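Local coordinates for putative cobalamin synthesis related protein (Corynebacterium diphtheriae, PDB 2NPN) that binds S-adenosylmethionine and a magnesium ion and is probably a precorrin-6A synthase, a methyltransferase of cobalamin biosynthesis, at residues T197-L208 against W240-D251. Residues are numbered along the deposited sequence; the frame is centred on the assembly and turned at random.
Sequences TEHTYMWWGAFL and WIMDTYLLRELD. With MG (magnesium ion), chain B; SAM (S-adenosylmethionine), chain C.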
# COMPACT_ATOMS: atom_id res chain seq x y z
N THR A 197 -8.38 -24.24 -10.62
CA THR A 197 -8.61 -25.65 -10.91
C THR A 197 -8.98 -26.34 -9.59
O THR A 197 -8.99 -25.71 -8.52
CB THR A 197 -7.34 -26.37 -11.46
OG1 THR A 197 -6.43 -26.63 -10.37
CG2 THR A 197 -6.66 -25.55 -12.56
N GLU A 198 -9.19 -27.66 -9.67
CA GLU A 198 -9.51 -28.40 -8.44
C GLU A 198 -8.38 -28.35 -7.41
O GLU A 198 -8.66 -28.53 -6.22
CB GLU A 198 -9.95 -29.86 -8.71
CG GLU A 198 -8.88 -30.81 -9.09
CD GLU A 198 -9.34 -32.29 -9.27
OE1 GLU A 198 -10.35 -32.78 -8.67
OE2 GLU A 198 -8.70 -32.99 -10.07
N HIS A 199 -7.15 -28.09 -7.86
CA HIS A 199 -5.97 -28.11 -6.97
C HIS A 199 -5.58 -26.74 -6.43
O HIS A 199 -4.65 -26.64 -5.59
CB HIS A 199 -4.80 -28.70 -7.70
CG HIS A 199 -5.03 -30.10 -8.13
ND1 HIS A 199 -5.33 -31.12 -7.23
CD2 HIS A 199 -5.06 -30.66 -9.35
CE1 HIS A 199 -5.48 -32.25 -7.90
NE2 HIS A 199 -5.35 -32.00 -9.19
N THR A 200 -6.25 -25.68 -6.89
CA THR A 200 -5.86 -24.32 -6.49
C THR A 200 -6.29 -24.04 -5.07
O THR A 200 -7.50 -24.13 -4.75
CB THR A 200 -6.52 -23.29 -7.42
OG1 THR A 200 -6.30 -23.68 -8.78
CG2 THR A 200 -5.96 -21.88 -7.10
N TYR A 201 -5.31 -23.68 -4.24
CA TYR A 201 -5.56 -23.35 -2.83
C TYR A 201 -5.43 -21.82 -2.70
O TYR A 201 -4.58 -21.24 -3.39
CB TYR A 201 -4.53 -24.01 -1.93
CG TYR A 201 -5.01 -24.11 -0.50
CD1 TYR A 201 -5.76 -25.20 -0.07
CD2 TYR A 201 -4.67 -23.16 0.44
CE1 TYR A 201 -6.20 -25.29 1.22
CE2 TYR A 201 -5.10 -23.25 1.74
CZ TYR A 201 -5.86 -24.32 2.14
OH TYR A 201 -6.35 -24.51 3.44
N MSE A 202 -6.22 -21.21 -1.83
CA MSE A 202 -6.13 -19.77 -1.61
C MSE A 202 -6.02 -19.43 -0.12
O MSE A 202 -6.73 -20.01 0.73
CB MSE A 202 -7.36 -19.04 -2.20
CG MSE A 202 -7.32 -17.54 -1.97
SE MSE A 202 -8.74 -16.54 -2.93
CE MSE A 202 -10.31 -17.42 -2.20
N TRP A 203 -5.10 -18.49 0.18
CA TRP A 203 -5.08 -17.78 1.43
C TRP A 203 -5.44 -16.32 1.17
O TRP A 203 -4.80 -15.66 0.37
CB TRP A 203 -3.72 -17.83 2.06
CG TRP A 203 -3.27 -19.21 2.48
CD1 TRP A 203 -3.40 -19.80 3.71
CD2 TRP A 203 -2.55 -20.15 1.67
NE1 TRP A 203 -2.81 -21.05 3.71
CE2 TRP A 203 -2.27 -21.28 2.47
CE3 TRP A 203 -2.11 -20.14 0.33
CZ2 TRP A 203 -1.54 -22.37 1.98
CZ3 TRP A 203 -1.38 -21.23 -0.13
CH2 TRP A 203 -1.12 -22.33 0.69
N TRP A 204 -6.50 -15.85 1.83
CA TRP A 204 -7.11 -14.55 1.55
C TRP A 204 -7.18 -13.73 2.82
O TRP A 204 -7.32 -14.25 3.94
CB TRP A 204 -8.50 -14.78 0.93
CG TRP A 204 -9.28 -13.61 0.57
CD1 TRP A 204 -9.33 -12.99 -0.66
CD2 TRP A 204 -10.22 -12.89 1.41
NE1 TRP A 204 -10.21 -11.95 -0.63
CE2 TRP A 204 -10.77 -11.85 0.62
CE3 TRP A 204 -10.64 -13.02 2.74
CZ2 TRP A 204 -11.76 -10.99 1.11
CZ3 TRP A 204 -11.58 -12.13 3.23
CH2 TRP A 204 -12.13 -11.13 2.41
N GLY A 205 -7.06 -12.41 2.66
CA GLY A 205 -7.30 -11.54 3.77
C GLY A 205 -7.71 -10.15 3.36
O GLY A 205 -7.25 -9.63 2.35
N ALA A 206 -8.55 -9.56 4.20
CA ALA A 206 -9.01 -8.19 4.02
C ALA A 206 -8.79 -7.40 5.28
O ALA A 206 -8.81 -7.94 6.37
CB ALA A 206 -10.47 -8.15 3.60
N PHE A 207 -8.51 -6.11 5.11
CA PHE A 207 -8.29 -5.20 6.24
C PHE A 207 -7.18 -5.77 7.13
O PHE A 207 -7.24 -5.67 8.36
CB PHE A 207 -9.59 -5.00 7.03
CG PHE A 207 -10.78 -4.62 6.17
CD1 PHE A 207 -10.81 -3.39 5.50
CD2 PHE A 207 -11.86 -5.45 6.06
CE1 PHE A 207 -11.90 -3.00 4.73
CE2 PHE A 207 -12.99 -5.08 5.28
CZ PHE A 207 -12.98 -3.86 4.62
N LEU A 208 -6.15 -6.32 6.49
CA LEU A 208 -5.06 -6.95 7.19
C LEU A 208 -4.35 -5.99 8.13
O LEU A 208 -4.15 -4.82 7.77
CB LEU A 208 -4.01 -7.47 6.20
CG LEU A 208 -4.46 -8.65 5.37
CD1 LEU A 208 -3.57 -8.78 4.16
CD2 LEU A 208 -4.47 -9.94 6.18
N TRP A 240 -16.02 0.14 1.28
CA TRP A 240 -14.84 -0.20 0.49
C TRP A 240 -14.24 -1.47 1.07
O TRP A 240 -14.58 -1.91 2.16
CB TRP A 240 -13.79 0.91 0.55
CG TRP A 240 -13.29 1.19 1.95
CD1 TRP A 240 -13.91 1.98 2.89
CD2 TRP A 240 -12.09 0.70 2.58
NE1 TRP A 240 -13.19 2.00 4.05
CE2 TRP A 240 -12.06 1.24 3.89
CE3 TRP A 240 -11.05 -0.12 2.17
CZ2 TRP A 240 -11.04 0.96 4.79
CZ3 TRP A 240 -10.01 -0.38 3.06
CH2 TRP A 240 -10.02 0.15 4.35
N ILE A 241 -13.32 -2.06 0.32
CA ILE A 241 -12.57 -3.20 0.84
C ILE A 241 -11.21 -3.27 0.15
O ILE A 241 -11.11 -2.91 -1.02
CB ILE A 241 -13.32 -4.55 0.66
CG1 ILE A 241 -12.53 -5.71 1.29
CG2 ILE A 241 -13.60 -4.88 -0.83
CD1 ILE A 241 -13.42 -6.88 1.58
N MSE A 242 -10.17 -3.66 0.88
CA MSE A 242 -8.90 -3.99 0.26
C MSE A 242 -8.55 -5.38 0.71
O MSE A 242 -8.56 -5.65 1.92
CB MSE A 242 -7.79 -3.02 0.64
CG MSE A 242 -7.93 -1.65 -0.01
SE MSE A 242 -6.40 -0.51 0.31
CE MSE A 242 -6.42 -0.56 2.26
N ASP A 243 -8.33 -6.25 -0.26
CA ASP A 243 -7.95 -7.63 -0.01
C ASP A 243 -6.64 -7.95 -0.73
O ASP A 243 -6.29 -7.33 -1.76
CB ASP A 243 -9.04 -8.67 -0.36
CG ASP A 243 -9.43 -8.71 -1.89
OD1 ASP A 243 -9.16 -7.73 -2.62
OD2 ASP A 243 -10.07 -9.70 -2.35
N THR A 244 -5.96 -8.99 -0.22
CA THR A 244 -4.77 -9.53 -0.88
C THR A 244 -4.90 -11.04 -0.71
O THR A 244 -5.42 -11.51 0.31
CB THR A 244 -3.45 -9.01 -0.19
OG1 THR A 244 -3.37 -7.58 -0.24
CG2 THR A 244 -2.16 -9.55 -0.87
N TYR A 245 -4.47 -11.80 -1.71
CA TYR A 245 -4.58 -13.25 -1.59
C TYR A 245 -3.41 -13.92 -2.31
O TYR A 245 -2.80 -13.34 -3.19
CB TYR A 245 -5.93 -13.76 -2.04
CG TYR A 245 -6.38 -13.38 -3.45
CD1 TYR A 245 -6.22 -14.27 -4.52
CD2 TYR A 245 -7.07 -12.19 -3.71
CE1 TYR A 245 -6.67 -13.95 -5.83
CE2 TYR A 245 -7.51 -11.89 -4.98
CZ TYR A 245 -7.32 -12.78 -6.04
OH TYR A 245 -7.84 -12.47 -7.32
N LEU A 246 -3.16 -15.17 -1.93
CA LEU A 246 -2.10 -15.98 -2.51
C LEU A 246 -2.77 -17.24 -3.04
O LEU A 246 -3.56 -17.85 -2.32
CB LEU A 246 -1.03 -16.34 -1.47
CG LEU A 246 0.22 -17.02 -2.02
CD1 LEU A 246 1.46 -16.68 -1.08
CD2 LEU A 246 0.03 -18.49 -2.22
N LEU A 247 -2.54 -17.56 -4.30
CA LEU A 247 -3.04 -18.80 -4.95
C LEU A 247 -1.85 -19.69 -5.16
O LEU A 247 -0.78 -19.27 -5.58
CB LEU A 247 -3.65 -18.47 -6.31
CG LEU A 247 -4.88 -17.55 -6.32
CD1 LEU A 247 -5.38 -17.32 -7.81
CD2 LEU A 247 -5.95 -18.05 -5.47
N ARG A 248 -2.04 -20.95 -4.83
CA ARG A 248 -0.99 -21.96 -4.97
C ARG A 248 -1.62 -23.23 -5.52
O ARG A 248 -2.62 -23.70 -4.99
CB ARG A 248 -0.31 -22.23 -3.64
CG ARG A 248 0.88 -23.15 -3.71
CD ARG A 248 1.71 -23.14 -2.42
NE ARG A 248 2.40 -21.85 -2.24
CZ ARG A 248 2.83 -21.33 -1.09
NH1 ARG A 248 2.71 -21.99 0.08
NH2 ARG A 248 3.39 -20.14 -1.08
N GLU A 249 -0.96 -23.79 -6.51
CA GLU A 249 -1.42 -25.05 -7.14
C GLU A 249 -0.85 -26.19 -6.32
O GLU A 249 0.33 -26.52 -6.42
CB GLU A 249 -1.00 -25.13 -8.60
CG GLU A 249 -1.80 -26.12 -9.37
CD GLU A 249 -3.23 -25.63 -9.63
OE1 GLU A 249 -3.64 -24.54 -9.16
OE2 GLU A 249 -3.92 -26.34 -10.35
N LEU A 250 -1.71 -26.83 -5.54
CA LEU A 250 -1.33 -27.94 -4.66
C LEU A 250 -1.70 -29.27 -5.32
O LEU A 250 -2.56 -29.98 -4.90
CB LEU A 250 -1.97 -27.78 -3.28
CG LEU A 250 -1.57 -26.58 -2.43
CD1 LEU A 250 -2.32 -26.59 -1.11
CD2 LEU A 250 -0.06 -26.47 -2.27
N ASP A 251 -1.05 -29.54 -6.44
CA ASP A 251 -1.26 -30.76 -7.17
C ASP A 251 -0.19 -31.84 -6.89
O ASP A 251 0.59 -31.76 -5.92
CB ASP A 251 -1.31 -30.44 -8.67
CG ASP A 251 0.00 -29.89 -9.22
OD1 ASP A 251 1.00 -29.71 -8.50
OD2 ASP A 251 0.01 -29.61 -10.43
OXT ASP A 251 -0.12 -32.81 -7.66
MG MG B . -3.91 -30.43 -3.09
N SAM C . 2.37 -0.10 -1.00
CA SAM C . 1.32 -1.03 -0.51
C SAM C . 1.92 -2.24 0.18
O SAM C . 1.15 -3.12 0.66
OXT SAM C . 3.16 -2.32 0.29
CB SAM C . 0.39 -1.46 -1.67
CG SAM C . -0.46 -0.33 -2.23
SD SAM C . -1.67 -0.80 -3.52
CE SAM C . -2.25 0.88 -3.89
C5' SAM C . -3.21 -1.32 -2.68
C4' SAM C . -3.42 -2.84 -2.62
O4' SAM C . -2.66 -3.36 -1.58
C3' SAM C . -4.84 -3.29 -2.30
O3' SAM C . -5.67 -3.32 -3.44
C2' SAM C . -4.65 -4.66 -1.69
O2' SAM C . -4.33 -5.59 -2.71
C1' SAM C . -3.41 -4.36 -0.88
N9 SAM C . -3.71 -3.92 0.50
C8 SAM C . -3.26 -2.74 1.08
N7 SAM C . -3.64 -2.68 2.36
C5 SAM C . -4.29 -3.85 2.63
C6 SAM C . -4.84 -4.37 3.80
N6 SAM C . -4.82 -3.69 4.97
N1 SAM C . -5.44 -5.62 3.76
C2 SAM C . -5.42 -6.36 2.59
N3 SAM C . -4.87 -5.86 1.44
C4 SAM C . -4.29 -4.63 1.45
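Asp243 OD2 is gripped by two groups. Trp204 NE1 donates to the anti lone pair of Asp243 OD2 at 2.8 Å, and Lys231 of helix 220-238 adds a salt bridge. Trp204 and Asp243 lie on neighbouring antiparallel strands, 200-206 and 243-249, of the mixed sheet in a tetrapyrrole methylase fold. Trp204 CG stands anti to the backbone N (chi1 -180°), which swings the indole toward the carboxylate. On the same sheet face, the selenium of Met202 sits obliquely beside the Tyr245 ring, a Met-aromatic contact. On the other face, Trp203 CZ3 lies over one face of the Arg248 guanidinium, offset toward its rim, while Asn181 and the Leu155 carbonyl hold the guanidinium by hydrogen bonds. Near the start of strand 200-206, Glu249 turns back at chi2 (73°). Both its oxygens are met on their syn sides: Glu249 OE1 takes a bond from Thr200 OG1 at 2.8 Å, and OE2 one from Thr197 OG1. Beyond them, Leu250 O binds the magnesium ion, which Tyr219 also binds. At the far end strand 243-249 and the loop after 200-206 hold the adenosine of S-adenosylmethionine. Leu208 N donates to N1 of S-adenosylmethionine at 2.9 Å, and Thr244 OG1 to N3 of the same ligand at 2.8 Å. Asp243 O accepts from the ribose O2'. Next to this site, the edge of Phe207 meets the face of Trp240 in a T-shaped pair, with Phe207 CE1 3.6 Å from Trp240 CZ3.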